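Local coordinates for protein hydrolase (Bacteroides thetaiotaomicron, PDB 2OBB) that is of unknown function but binds magnesium and is probably a hydrolase of the haloacid dehalogenase (HAD) type, at residues Gly23-Ile26 / Pro27-Glu31; Glu50-Leu53 / Leu54-Ala57; Ile58-Cys61 / Arg62-Leu66; Ile103-Trp106 / Gly107-Tyr110; Lys116-Phe119 / Ala120-Tyr123. All coordinates share one frame; numbering follows the deposited sequence.

Contact 1 of 5, residues Gly23-Ile26 / Pro27-Glu31; sequences GEEI and PFAVE
Glu25 reaches over the turn that follows it and puts its carboxylate at the start of helix 29-38. Its chain runs fully extended, CG anti to the backbone N (chi1 -172°), and this reach brings OE2 to 2.8 Å from Val30 N, a nearly straight hydrogen bond that meets the oxygen on its anti side, somewhat out of the carboxylate plane. The same OE2 accepts from a water, 2.5 Å from it, which in turn accepts from Glu31 N, so one oxygen serves two amides of the first helical turn, one directly and one through the water. Across the carboxylate lies Val30, whose CG2 is 3.7 Å from Glu25 CD, the two side chains crossing at about a right angle. With an alanine here, Val30 N and the bridging water would probably lose their acceptor, and the helix start its negative partner. Ile26 opens a type II beta turn that ends at Ala29, with Phe28 as N-cap residue; the turn carries the chain from the loop after strand 5-8 into the helix. Ala29 N closes it with a hydrogen bond of 3.0 Å to Ile26 O. Ile26 also packs CG2 against the ring of Pro27, 3.5 Å from Pro27 CD, and the Ile26 side chain, about 9 Å from the bound magnesium ion, touches Trp106 of helix 106-115.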
loop_
_atom_site.group_PDB
_atom_site.type_symbol
_atom_site.label_atom_id
_atom_site.label_comp_id
_atom_site.label_asym_id
_atom_site.label_seq_id
_atom_site.Cartn_x
_atom_site.Cartn_y
_atom_site.Cartn_z
ATOM N N GLY A 23 -19.752 3.353 2.987
ATOM C CA GLY A 23 -20.194 4.404 2.057
ATOM C C GLY A 23 -20.810 3.839 0.792
ATOM O O GLY A 23 -20.903 2.618 0.655
ATOM N N GLU A 24 -21.245 4.727 -0.112
ATOM C CA GLU A 24 -21.653 4.352 -1.461
ATOM C C GLU A 24 -20.453 3.758 -2.204
ATOM O O GLU A 24 -19.308 4.076 -1.899
ATOM C CB GLU A 24 -22.109 5.581 -2.240
ATOM C CG GLU A 24 -23.221 6.394 -1.587
ATOM C CD GLU A 24 -24.600 5.979 -2.048
ATOM O OE1 GLU A 24 -25.490 6.867 -2.199
ATOM O OE2 GLU A 24 -24.798 4.758 -2.275
ATOM N N GLU A 25 -20.724 2.909 -3.186
ATOM C CA GLU A 25 -19.680 2.298 -3.945
ATOM C C GLU A 25 -18.949 3.351 -4.780
ATOM O O GLU A 25 -19.560 4.259 -5.348
ATOM C CB GLU A 25 -20.272 1.218 -4.857
ATOM C CG GLU A 25 -19.204 0.380 -5.576
ATOM C CD GLU A 25 -19.779 -0.570 -6.588
ATOM O OE1 GLU A 25 -20.992 -0.803 -6.529
ATOM O OE2 GLU A 25 -19.019 -1.081 -7.449
ATOM N N ILE A 26 -17.637 3.254 -4.825
ATOM C CA ILE A 26 -16.901 4.046 -5.807
ATOM C C ILE A 26 -17.265 3.502 -7.192
ATOM O O ILE A 26 -17.277 2.284 -7.389
ATOM C CB ILE A 26 -15.423 3.976 -5.560
ATOM C CG1 ILE A 26 -15.129 4.358 -4.093
ATOM C CG2 ILE A 26 -14.645 4.837 -6.582
ATOM C CD1 ILE A 26 -15.272 5.810 -3.776
ATOM N N PRO A 27 -17.633 4.394 -8.140
ATOM C CA PRO A 27 -18.112 3.920 -9.432
ATOM C C PRO A 27 -17.267 2.775 -9.966
ATOM O O PRO A 27 -16.046 2.855 -9.949
ATOM C CB PRO A 27 -18.001 5.159 -10.310
ATOM C CG PRO A 27 -18.382 6.270 -9.368
ATOM C CD PRO A 27 -17.636 5.871 -8.083
ATOM N N PHE A 28 -17.941 1.694 -10.358
ATOM C CA PHE A 28 -17.334 0.566 -11.086
ATOM C C PHE A 28 -16.303 -0.216 -10.294
ATOM O O PHE A 28 -15.584 -1.037 -10.872
ATOM C CB PHE A 28 -16.773 1.038 -12.433
ATOM C CG PHE A 28 -17.776 1.844 -13.216
ATOM C CD1 PHE A 28 -18.841 1.222 -13.851
ATOM C CD2 PHE A 28 -17.678 3.234 -13.267
ATOM C CE1 PHE A 28 -19.810 1.983 -14.537
ATOM C CE2 PHE A 28 -18.612 4.006 -13.954
ATOM C CZ PHE A 28 -19.693 3.375 -14.583
ATOM N N ALA A 29 -16.267 -0.004 -8.978
ATOM C CA ALA A 29 -15.275 -0.696 -8.146
ATOM C C ALA A 29 -15.477 -2.202 -8.214
ATOM O O ALA A 29 -14.591 -2.943 -8.677
ATOM C CB ALA A 29 -15.309 -0.175 -6.666
ATOM N N VAL A 30 -16.671 -2.646 -7.807
ATOM C CA VAL A 30 -17.001 -4.081 -7.702
ATOM C C VAL A 30 -16.946 -4.824 -9.058
ATOM O O VAL A 30 -16.288 -5.867 -9.226
ATOM C CB VAL A 30 -18.382 -4.299 -7.093
ATOM C CG1 VAL A 30 -18.745 -5.758 -7.221
ATOM C CG2 VAL A 30 -18.389 -3.871 -5.640
ATOM N N GLU A 31 -17.627 -4.262 -10.026
ATOM C CA GLU A 31 -17.488 -4.729 -11.376
ATOM C C GLU A 31 -16.033 -4.847 -11.887
ATOM O O GLU A 31 -15.710 -5.809 -12.571
ATOM C CB GLU A 31 -18.331 -3.839 -12.270
ATOM C CG GLU A 31 -17.959 -3.865 -13.698
ATOM C CD GLU A 31 -18.884 -2.989 -14.507
ATOM O OE1 GLU A 31 -20.031 -2.750 -14.023
ATOM O OE2 GLU A 31 -18.454 -2.537 -15.604
HETATM O O HOH W 1 -19.474 -1.970 -9.695
#

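Contact 2 of 5, residues Glu50-Leu53 / Leu54-Ala57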
loop_
_atom_site.group_PDB
_atom_site.type_symbol
_atom_site.label_atom_id
_atom_site.label_comp_id
_atom_site.label_asym_id
_atom_site.label_seq_id
_atom_site.Cartn_x
_atom_site.Cartn_y
_atom_site.Cartn_z
ATOM N N GLU A 50 -11.291 -5.182 11.414
ATOM C CA GLU A 50 -11.223 -6.511 12.044
ATOM C C GLU A 50 -12.584 -6.844 12.707
ATOM O O GLU A 50 -13.405 -5.957 12.953
ATOM C CB GLU A 50 -10.151 -6.559 13.149
ATOM C CG GLU A 50 -8.733 -6.104 12.772
ATOM C CD GLU A 50 -7.910 -7.151 11.980
ATOM O OE1 GLU A 50 -8.456 -8.205 11.533
ATOM O OE2 GLU A 50 -6.697 -6.900 11.800
ATOM N N GLY A 51 -12.818 -8.116 13.017
ATOM C CA GLY A 51 -14.044 -8.505 13.725
ATOM C C GLY A 51 -15.284 -8.176 12.924
ATOM O O GLY A 51 -15.271 -8.268 11.680
ATOM N N GLU A 52 -16.357 -7.780 13.606
ATOM C CA GLU A 52 -17.643 -7.552 12.934
ATOM C C GLU A 52 -17.647 -6.404 11.905
ATOM O O GLU A 52 -18.484 -6.401 10.996
ATOM C CB GLU A 52 -18.795 -7.422 13.942
ATOM C CG GLU A 52 -19.362 -8.776 14.453
ATOM C CD GLU A 52 -20.351 -9.444 13.475
ATOM O OE1 GLU A 52 -21.573 -9.325 13.692
ATOM O OE2 GLU A 52 -19.916 -10.087 12.496
ATOM N N LEU A 53 -16.721 -5.453 12.029
ATOM C CA LEU A 53 -16.568 -4.415 10.999
ATOM C C LEU A 53 -15.955 -4.955 9.704
ATOM O O LEU A 53 -16.307 -4.507 8.609
ATOM C CB LEU A 53 -15.763 -3.230 11.524
ATOM C CG LEU A 53 -16.506 -2.344 12.526
ATOM C CD1 LEU A 53 -15.582 -1.242 13.050
ATOM C CD2 LEU A 53 -17.789 -1.762 11.915
ATOM N N LEU A 54 -15.044 -5.915 9.835
ATOM C CA LEU A 54 -14.568 -6.667 8.690
ATOM C C LEU A 54 -15.707 -7.476 8.081
ATOM O O LEU A 54 -15.938 -7.424 6.870
ATOM C CB LEU A 54 -13.413 -7.604 9.073
ATOM C CG LEU A 54 -12.630 -8.265 7.912
ATOM C CD1 LEU A 54 -12.010 -7.224 6.928
ATOM C CD2 LEU A 54 -11.558 -9.244 8.453
ATOM N N ASP A 55 -16.409 -8.229 8.930
ATOM C CA ASP A 55 -17.521 -9.051 8.483
ATOM C C ASP A 55 -18.506 -8.204 7.693
ATOM O O ASP A 55 -18.935 -8.594 6.615
ATOM C CB ASP A 55 -18.217 -9.722 9.675
ATOM C CG ASP A 55 -17.347 -10.803 10.341
ATOM O OD1 ASP A 55 -16.453 -11.364 9.641
ATOM O OD2 ASP A 55 -17.560 -11.091 11.558
ATOM N N GLU A 56 -18.840 -7.030 8.217
ATOM C CA GLU A 56 -19.715 -6.108 7.502
ATOM C C GLU A 56 -19.164 -5.731 6.108
ATOM O O GLU A 56 -19.925 -5.710 5.126
ATOM C CB GLU A 56 -20.058 -4.899 8.378
ATOM C CG GLU A 56 -21.132 -5.249 9.435
ATOM C CD GLU A 56 -21.316 -4.193 10.522
ATOM O OE1 GLU A 56 -20.819 -3.058 10.341
ATOM O OE2 GLU A 56 -21.961 -4.502 11.569
ATOM N N ALA A 57 -17.852 -5.502 6.002
ATOM C CA ALA A 57 -17.252 -5.224 4.684
ATOM C C ALA A 57 -17.362 -6.432 3.771
ATOM O O ALA A 57 -17.679 -6.293 2.589
ATOM C CB ALA A 57 -15.784 -4.756 4.794
#
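Gly51 O, Glu52 O and Leu53 O accept in turn from Asp55 N, Glu56 N and Ala57 N, the i to i+4 bonds of the opening turns of helix 51-62. The first, 3.0 Å from Asp55 N to Gly51 O, lies in the carbonyl plane, whereas the donors of the next two stand above theirs. Outside this backbone the striking feature is a pair of acids: Glu52 OE2 and Asp55 OD2 are 2.7 Å apart, their carboxylates turned 65° against each other. Oxygens so close probably share a proton held by one of the acids, although Glu52 has two conformers and the detail is therefore doubtful. A bend at chi2 (-80°) folds Glu52 back over Asp55, its OE2 also 3.3 Å from Asp55 CB. The helix is the crossover of a beta-alpha-beta unit between strands 42-45 and 70-71, and Ala57 faces inward, onto Phe10 beside the metal-binding aspartates. One turn back, Leu53 CD2 lies 3.7 Å from Glu56 OE1, a methyl beside a carboxylate oxygen. Leu54 packs CB 3.3 Å from Gly51 O, while Glu50 OE2 accepts from Arg87 N of the second subunit.

Contact 3 of 5, residues Ile58-Cys61 / Arg62-Leu66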
loop_
_atom_site.group_PDB
_atom_site.type_symbol
_atom_site.label_atom_id
_atom_site.label_comp_id
_atom_site.label_asym_id
_atom_site.label_seq_id
_atom_site.Cartn_x
_atom_site.Cartn_y
_atom_site.Cartn_z
ATOM N N ILE A 58 -17.126 -7.623 4.319
ATOM C CA ILE A 58 -17.171 -8.848 3.513
ATOM C C ILE A 58 -18.586 -9.162 3.014
ATOM O O ILE A 58 -18.780 -9.535 1.832
ATOM C CB ILE A 58 -16.598 -10.037 4.301
ATOM C CG1 ILE A 58 -15.080 -9.933 4.344
ATOM C CG2 ILE A 58 -17.006 -11.365 3.674
ATOM C CD1 ILE A 58 -14.459 -10.671 5.542
ATOM N N GLU A 59 -19.579 -9.037 3.891
ATOM C CA GLU A 59 -20.949 -9.317 3.473
ATOM C C GLU A 59 -21.445 -8.298 2.447
ATOM O O GLU A 59 -22.143 -8.659 1.500
ATOM C CB GLU A 59 -21.917 -9.445 4.658
ATOM C CG GLU A 59 -22.338 -10.892 4.941
ATOM C CD GLU A 59 -23.319 -11.468 3.909
ATOM O OE1 GLU A 59 -23.939 -10.700 3.140
ATOM O OE2 GLU A 59 -23.485 -12.707 3.879
ATOM N N TRP A 60 -21.076 -7.036 2.636
ATOM C CA TRP A 60 -21.437 -6.002 1.681
ATOM C C TRP A 60 -20.871 -6.375 0.294
ATOM O O TRP A 60 -21.549 -6.221 -0.733
ATOM C CB TRP A 60 -20.904 -4.644 2.169
ATOM C CG TRP A 60 -21.265 -3.496 1.294
ATOM C CD1 TRP A 60 -22.313 -2.625 1.456
ATOM C CD2 TRP A 60 -20.600 -3.109 0.076
ATOM N NE1 TRP A 60 -22.335 -1.711 0.411
ATOM C CE2 TRP A 60 -21.290 -1.983 -0.443
ATOM C CE3 TRP A 60 -19.510 -3.617 -0.628
ATOM C CZ2 TRP A 60 -20.906 -1.344 -1.636
ATOM C CZ3 TRP A 60 -19.106 -2.965 -1.821
ATOM C CH2 TRP A 60 -19.820 -1.849 -2.310
ATOM N N CYS A 61 -19.644 -6.893 0.267
ATOM C CA CYS A 61 -19.063 -7.336 -1.001
ATOM C C CYS A 61 -19.727 -8.588 -1.542
ATOM O O CYS A 61 -20.046 -8.652 -2.734
ATOM C CB CYS A 61 -17.562 -7.547 -0.892
ATOM S SG CYS A 61 -16.683 -6.011 -0.595
ATOM N N ARG A 62 -19.922 -9.585 -0.674
ATOM C CA ARG A 62 -20.576 -10.845 -1.051
ATOM C C ARG A 62 -21.934 -10.593 -1.714
ATOM O O ARG A 62 -22.261 -11.204 -2.730
ATOM C CB ARG A 62 -20.748 -11.724 0.186
ATOM C CG ARG A 62 -21.521 -13.004 -0.065
ATOM C CD ARG A 62 -21.601 -13.921 1.166
ATOM N NE ARG A 62 -20.265 -14.285 1.660
ATOM C CZ ARG A 62 -19.756 -13.913 2.842
ATOM N NH1 ARG A 62 -18.524 -14.312 3.162
ATOM N NH2 ARG A 62 -20.467 -13.168 3.712
ATOM N N ALA A 63 -22.708 -9.671 -1.141
ATOM C CA ALA A 63 -24.043 -9.341 -1.653
ATOM C C ALA A 63 -24.035 -8.763 -3.073
ATOM O O ALA A 63 -25.057 -8.750 -3.749
ATOM C CB ALA A 63 -24.743 -8.398 -0.698
ATOM N N ARG A 64 -22.878 -8.276 -3.506
ATOM C CA ARG A 64 -22.696 -7.740 -4.844
ATOM C C ARG A 64 -21.929 -8.748 -5.695
ATOM O O ARG A 64 -21.440 -8.444 -6.790
ATOM C CB ARG A 64 -21.984 -6.389 -4.755
ATOM C CG ARG A 64 -22.950 -5.243 -4.418
ATOM C CD ARG A 64 -22.339 -4.106 -3.611
ATOM N NE ARG A 64 -23.384 -3.210 -3.109
ATOM C CZ ARG A 64 -24.011 -3.358 -1.936
ATOM N NH1 ARG A 64 -23.690 -4.358 -1.116
ATOM N NH2 ARG A 64 -24.965 -2.510 -1.573
ATOM N N GLY A 65 -21.847 -9.970 -5.183
ATOM C CA GLY A 65 -21.177 -11.056 -5.880
ATOM C C GLY A 65 -19.680 -10.898 -5.954
ATOM O O GLY A 65 -19.051 -11.413 -6.886
ATOM N N LEU A 66 -19.109 -10.164 -4.993
ATOM C CA LEU A 66 -17.651 -10.046 -4.881
ATOM C C LEU A 66 -17.157 -10.808 -3.656
ATOM O O LEU A 66 -17.493 -10.468 -2.503
ATOM C CB LEU A 66 -17.181 -8.575 -4.864
ATOM C CG LEU A 66 -15.724 -8.267 -4.503
ATOM C CD1 LEU A 66 -14.701 -8.956 -5.451
ATOM C CD2 LEU A 66 -15.483 -6.738 -4.422
HETATM O O HOH W 2 -16.781 -10.792 -0.001
#
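Stacking dominates at Trp60, where the guanidinium of Arg64 lies flat on one face of the indole, centres 3.6 Å apart and planes only 7° from parallel. Its CZ stands over the five-membered ring as a cation-pi contact, and CD covers the six-membered ring as a CH-pi contact, 3.7 Å from that centroid. The first torsion of Trp60 (CG anti to the backbone N, chi1 -178°) sets the indole towards the helix end, where a bend at chi2 brings Arg64 over it. Among the hydrogen bonds, Arg64 NH1 gives one of 2.9 Å to Trp60 O, which sits near the guanidinium plane and fixes its rotation. Cys61 O takes two donors from opposite faces of its carbonyl plane, Arg64 N and, at 2.9 Å, Leu66 N. The latter, with Gly65 N to Arg62 O, makes the Schellman motif that ends helix 51-62, Gly65 supplying the positive phi. A water donates to both Ile58 O and Leu66 O, tying the last turn to the departing chain. Glu59 OE2 and Arg62 NH2 form a 3.1 Å salt bridge, doubtful in detail because Glu59 has two conformers; Arg62 NE also has a long, weak ion pair with Glu67. Apolar contact comes from Cys61 SG against Leu66 CD2. Ring face and carbonyl together thus hold the Arg64 guanidinium flat, which probably suits the partial negative charge of the helix C-terminus.

Contact 4 of 5, residues Ile103-Trp106 / Gly107-Tyr110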
loop_
_atom_site.group_PDB
_atom_site.type_symbol
_atom_site.label_atom_id
_atom_site.label_comp_id
_atom_site.label_asym_id
_atom_site.label_seq_id
_atom_site.Cartn_x
_atom_site.Cartn_y
_atom_site.Cartn_z
ATOM N N ILE A 103 -5.277 7.108 -5.600
ATOM C CA ILE A 103 -5.713 6.161 -6.649
ATOM C C ILE A 103 -6.641 6.798 -7.674
ATOM O O ILE A 103 -7.471 7.655 -7.328
ATOM C CB ILE A 103 -6.227 4.791 -6.151
ATOM C CG1 ILE A 103 -7.497 4.933 -5.281
ATOM C CG2 ILE A 103 -4.987 3.870 -5.493
ATOM C CD1 ILE A 103 -8.259 3.567 -5.265
ATOM N N PRO A 104 -6.457 6.414 -8.957
ATOM C CA PRO A 104 -7.242 7.028 -10.024
ATOM C C PRO A 104 -8.539 6.228 -10.089
ATOM O O PRO A 104 -8.729 5.294 -9.323
ATOM C CB PRO A 104 -6.369 6.818 -11.262
ATOM C CG PRO A 104 -5.617 5.531 -10.957
ATOM C CD PRO A 104 -5.561 5.351 -9.462
ATOM N N ASP A 105 -9.454 6.577 -10.966
ATOM C CA ASP A 105 -10.658 5.787 -10.989
ATOM C C ASP A 105 -10.395 4.388 -11.561
ATOM O O ASP A 105 -9.344 4.115 -12.220
ATOM C CB ASP A 105 -11.773 6.523 -11.714
ATOM C CG ASP A 105 -11.392 6.896 -13.103
ATOM O OD1 ASP A 105 -10.902 6.006 -13.830
ATOM O OD2 ASP A 105 -11.608 8.078 -13.480
ATOM N N TRP A 106 -11.359 3.517 -11.307
ATOM C CA TRP A 106 -11.253 2.108 -11.597
ATOM C C TRP A 106 -11.005 1.793 -13.071
ATOM O O TRP A 106 -10.301 0.826 -13.366
ATOM C CB TRP A 106 -12.469 1.401 -11.046
ATOM C CG TRP A 106 -12.354 1.288 -9.554
ATOM C CD1 TRP A 106 -12.942 2.087 -8.605
ATOM C CD2 TRP A 106 -11.620 0.286 -8.842
ATOM N NE1 TRP A 106 -12.599 1.639 -7.329
ATOM C CE2 TRP A 106 -11.797 0.532 -7.451
ATOM C CE3 TRP A 106 -10.823 -0.791 -9.242
ATOM C CZ2 TRP A 106 -11.191 -0.259 -6.462
ATOM C CZ3 TRP A 106 -10.217 -1.604 -8.226
ATOM C CH2 TRP A 106 -10.422 -1.325 -6.866
ATOM N N GLY A 107 -11.533 2.620 -13.979
ATOM C CA GLY A 107 -11.107 2.588 -15.382
ATOM C C GLY A 107 -9.592 2.567 -15.567
ATOM O O GLY A 107 -9.061 1.713 -16.281
ATOM N N ILE A 108 -8.892 3.489 -14.910
ATOM C CA ILE A 108 -7.469 3.604 -15.072
ATOM C C ILE A 108 -6.747 2.492 -14.313
ATOM O O ILE A 108 -5.766 1.956 -14.808
ATOM C CB ILE A 108 -6.925 5.007 -14.717
ATOM C CG1 ILE A 108 -7.246 5.998 -15.835
ATOM C CG2 ILE A 108 -5.386 4.998 -14.680
ATOM C CD1 ILE A 108 -8.420 6.864 -15.561
ATOM N N ILE A 109 -7.245 2.133 -13.130
ATOM C CA ILE A 109 -6.678 1.025 -12.389
ATOM C C ILE A 109 -6.641 -0.195 -13.303
ATOM O O ILE A 109 -5.594 -0.833 -13.461
ATOM C CB ILE A 109 -7.472 0.717 -11.057
ATOM C CG1 ILE A 109 -7.202 1.795 -9.985
ATOM C CG2 ILE A 109 -7.110 -0.670 -10.508
ATOM C CD1 ILE A 109 -8.120 1.665 -8.694
ATOM N N TYR A 110 -7.775 -0.490 -13.938
ATOM C CA TYR A 110 -7.889 -1.620 -14.842
ATOM C C TYR A 110 -6.920 -1.559 -16.037
ATOM O O TYR A 110 -6.172 -2.513 -16.300
ATOM C CB TYR A 110 -9.328 -1.762 -15.312
ATOM C CG TYR A 110 -9.514 -2.927 -16.241
ATOM C CD1 TYR A 110 -9.502 -4.242 -15.761
ATOM C CD2 TYR A 110 -9.682 -2.718 -17.608
ATOM C CE1 TYR A 110 -9.649 -5.333 -16.635
ATOM C CE2 TYR A 110 -9.841 -3.785 -18.487
ATOM C CZ TYR A 110 -9.824 -5.090 -18.001
ATOM O OH TYR A 110 -10.001 -6.129 -18.895
#
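One face of the Trp106 indole carries the methyl CD1 of Ile109, 3.7 Å from the centroid of the six-membered ring and nearly on its normal, a CH-pi contact. The two side chains run side by side in the same direction, and Ile109 CG2 adds a second touch, 3.9 Å from Trp106 CE3. The indole NE1 donates to Thr13 O, and the ring also reaches Ala29 and Leu33 of helix 29-38 and Ile95, so Trp106 packs its own helix against helix 29-38 and strand 93-95. The ring of Pro104 meets Ile108 through CG, 3.8 Å from Ile108 CG2, and Ile109 crosses the same proline at about a right angle. Ile103 CD1 completes the apolar group, 3.9 Å from Ile109 CD1. Asp105 O accepts from Ile109 N at 3.0 Å, in the carbonyl plane, and Trp106 O accepts from Tyr110 N. The Asp105 carboxylate is swung between its own backbone N and carbonyl carbon (chi1 57°), which brings OD1 toward Ile108 N for a weak bond of 3.4 Å. The hydroxyl of Tyr110 bonds to Glu39. Asp105 is thereby the N-cap of helix 106-115, beside apolar contacts of Pro104 and Ile103 with Ile108 and Ile109, at the loop after strand 93-95; Ile103 sits beside Asp97, a ligand of the magnesium ion, placing this helix start close to the metal site of what is probably a HAD-type fold.

Contact 5 of 5, residues Lys116-Phe119 / Ala120-Tyr123; sequences KKTF and ADIY
Thr118 holds OG1 between its backbone N and carbonyl carbon (chi1 56°), and Asp121 sets CG beside its own backbone N (chi1 -60°), two torsions that turn the side chains onto each other's amides. The result is a capping box at the start of helix 119-123: Asp121 N donates to Thr118 OG1 at 3.0 Å in an almost linear bond, and Thr118 N donates back to Asp121 OD2, also at 3.0 Å, approaching from above the carboxylate plane. With an alanine in place of Asp121, Thr118 N would probably be left without its acceptor and the capping box open on that side. Further along, Thr118 O accepts from Ile122 N and Phe119 O from Tyr123 N, both regular helical bonds. Lys117 lays its aliphatic chain beside Asp121, CG 3.8 Å from Asp121 CB, then crosses Ile122 at about a right angle; its NZ pairs with Glu111 of helix 106-115, which Ile122 also packs against. The short helix thus lies on the preceding one, while its aromatic side meets the second subunit: Phe119 stacks on Phe119 of that subunit, and the rings of Tyr123 and Tyr123 of that subunit meet with nearly parallel planes. Within the chain those two residues run side by side in one direction, meeting at their ring edges, with Tyr123 CE2 4.0 Å from Phe119 CD1 and Tyr123 CD2 3.1 Å from Phe119 O.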
loop_
_atom_site.group_PDB
_atom_site.type_symbol
_atom_site.label_atom_id
_atom_site.label_comp_id
_atom_site.label_asym_id
_atom_site.label_seq_id
_atom_site.Cartn_x
_atom_site.Cartn_y
_atom_site.Cartn_z
ATOM N N LYS A 116 -0.163 -3.314 -18.271
ATOM C CA LYS A 116 1.117 -3.153 -17.552
ATOM C C LYS A 116 1.642 -1.729 -17.752
ATOM O O LYS A 116 2.564 -1.475 -18.524
ATOM C CB LYS A 116 2.135 -4.220 -17.965
ATOM C CG LYS A 116 2.053 -5.495 -17.136
ATOM C CD LYS A 116 2.278 -6.740 -18.007
ATOM C CE LYS A 116 1.985 -8.039 -17.234
ATOM N NZ LYS A 116 1.847 -9.223 -18.160
ATOM N N LYS A 117 0.993 -0.793 -17.073
ATOM C CA LYS A 117 1.248 0.620 -17.269
ATOM C C LYS A 117 1.332 1.342 -15.940
ATOM O O LYS A 117 0.607 1.026 -14.990
ATOM C CB LYS A 117 0.133 1.250 -18.108
ATOM C CG LYS A 117 0.283 1.117 -19.609
ATOM C CD LYS A 117 -0.960 1.670 -20.295
ATOM C CE LYS A 117 -0.765 1.907 -21.801
ATOM N NZ LYS A 117 -2.038 2.430 -22.440
ATOM N N THR A 118 2.210 2.333 -15.916
ATOM C CA THR A 118 2.465 3.188 -14.774
ATOM C C THR A 118 1.650 4.447 -14.989
ATOM O O THR A 118 1.166 4.685 -16.093
ATOM C CB THR A 118 3.964 3.588 -14.721
ATOM O OG1 THR A 118 4.331 4.205 -15.957
ATOM C CG2 THR A 118 4.857 2.376 -14.501
ATOM N N PHE A 119 1.504 5.264 -13.945
ATOM C CA PHE A 119 0.872 6.563 -14.118
ATOM C C PHE A 119 1.618 7.278 -15.238
ATOM O O PHE A 119 1.008 7.958 -16.071
ATOM C CB PHE A 119 0.938 7.374 -12.831
ATOM C CG PHE A 119 -0.031 6.914 -11.756
ATOM C CD1 PHE A 119 -1.339 7.393 -11.724
ATOM C CD2 PHE A 119 0.373 6.028 -10.776
ATOM C CE1 PHE A 119 -2.224 7.008 -10.729
ATOM C CE2 PHE A 119 -0.508 5.618 -9.786
ATOM C CZ PHE A 119 -1.817 6.124 -9.756
ATOM N N ALA A 120 2.932 7.084 -15.284
ATOM C CA ALA A 120 3.783 7.763 -16.274
ATOM C C ALA A 120 3.300 7.442 -17.684
ATOM O O ALA A 120 2.995 8.349 -18.463
ATOM C CB ALA A 120 5.239 7.375 -16.089
ATOM N N ASP A 121 3.191 6.148 -17.985
ATOM C CA ASP A 121 2.607 5.660 -19.244
ATOM C C ASP A 121 1.241 6.264 -19.527
ATOM O O ASP A 121 1.059 6.867 -20.571
ATOM C CB ASP A 121 2.473 4.143 -19.218
ATOM C CG ASP A 121 3.794 3.450 -19.051
ATOM O OD1 ASP A 121 4.830 4.024 -19.461
ATOM O OD2 ASP A 121 3.798 2.330 -18.511
ATOM N N ILE A 122 0.299 6.097 -18.593
ATOM C CA ILE A 122 -1.058 6.612 -18.730
ATOM C C ILE A 122 -1.045 8.052 -19.204
ATOM O O ILE A 122 -1.666 8.386 -20.214
ATOM C CB ILE A 122 -1.842 6.527 -17.394
ATOM C CG1 ILE A 122 -2.033 5.074 -16.952
ATOM C CG2 ILE A 122 -3.198 7.261 -17.491
ATOM C CD1 ILE A 122 -2.936 4.244 -17.848
ATOM N N TYR A 123 -0.305 8.900 -18.501
ATOM C CA TYR A 123 -0.297 10.318 -18.824
ATOM C C TYR A 123 0.548 10.717 -20.043
ATOM O O TYR A 123 0.156 11.640 -20.778
ATOM C CB TYR A 123 -0.005 11.164 -17.582
ATOM C CG TYR A 123 -1.125 11.060 -16.557
ATOM C CD1 TYR A 123 -2.297 11.813 -16.687
ATOM C CD2 TYR A 123 -1.026 10.192 -15.475
ATOM C CE1 TYR A 123 -3.346 11.705 -15.746
ATOM C CE2 TYR A 123 -2.059 10.078 -14.533
ATOM C CZ TYR A 123 -3.212 10.839 -14.672
ATOM O OH TYR A 123 -4.230 10.719 -13.744
#

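How the contacts relate
Four of the contacts (1, 2, 4 and 5) lie at helix starts and contact 3 ends a helix, with different chemistry each time. Contact 1 uses a glutamate from before the turn, contact 4 an aspartate N-cap with a weak bond, and contact 5 a full capping box. Contacts 2 and 3 share helix 51-62: the first is an acidic surface turn, the second a partly buried terminus with an arginine on an indole. Contacts 1, 3 and 4 are partly buried, and contact 1 touches the other two, through Val30 on Trp60 and Ala29 on Trp106. Contact 5, on the surface, adjoins contact 4 through Pro104 and Phe119 and faces the second subunit, far from contact 2.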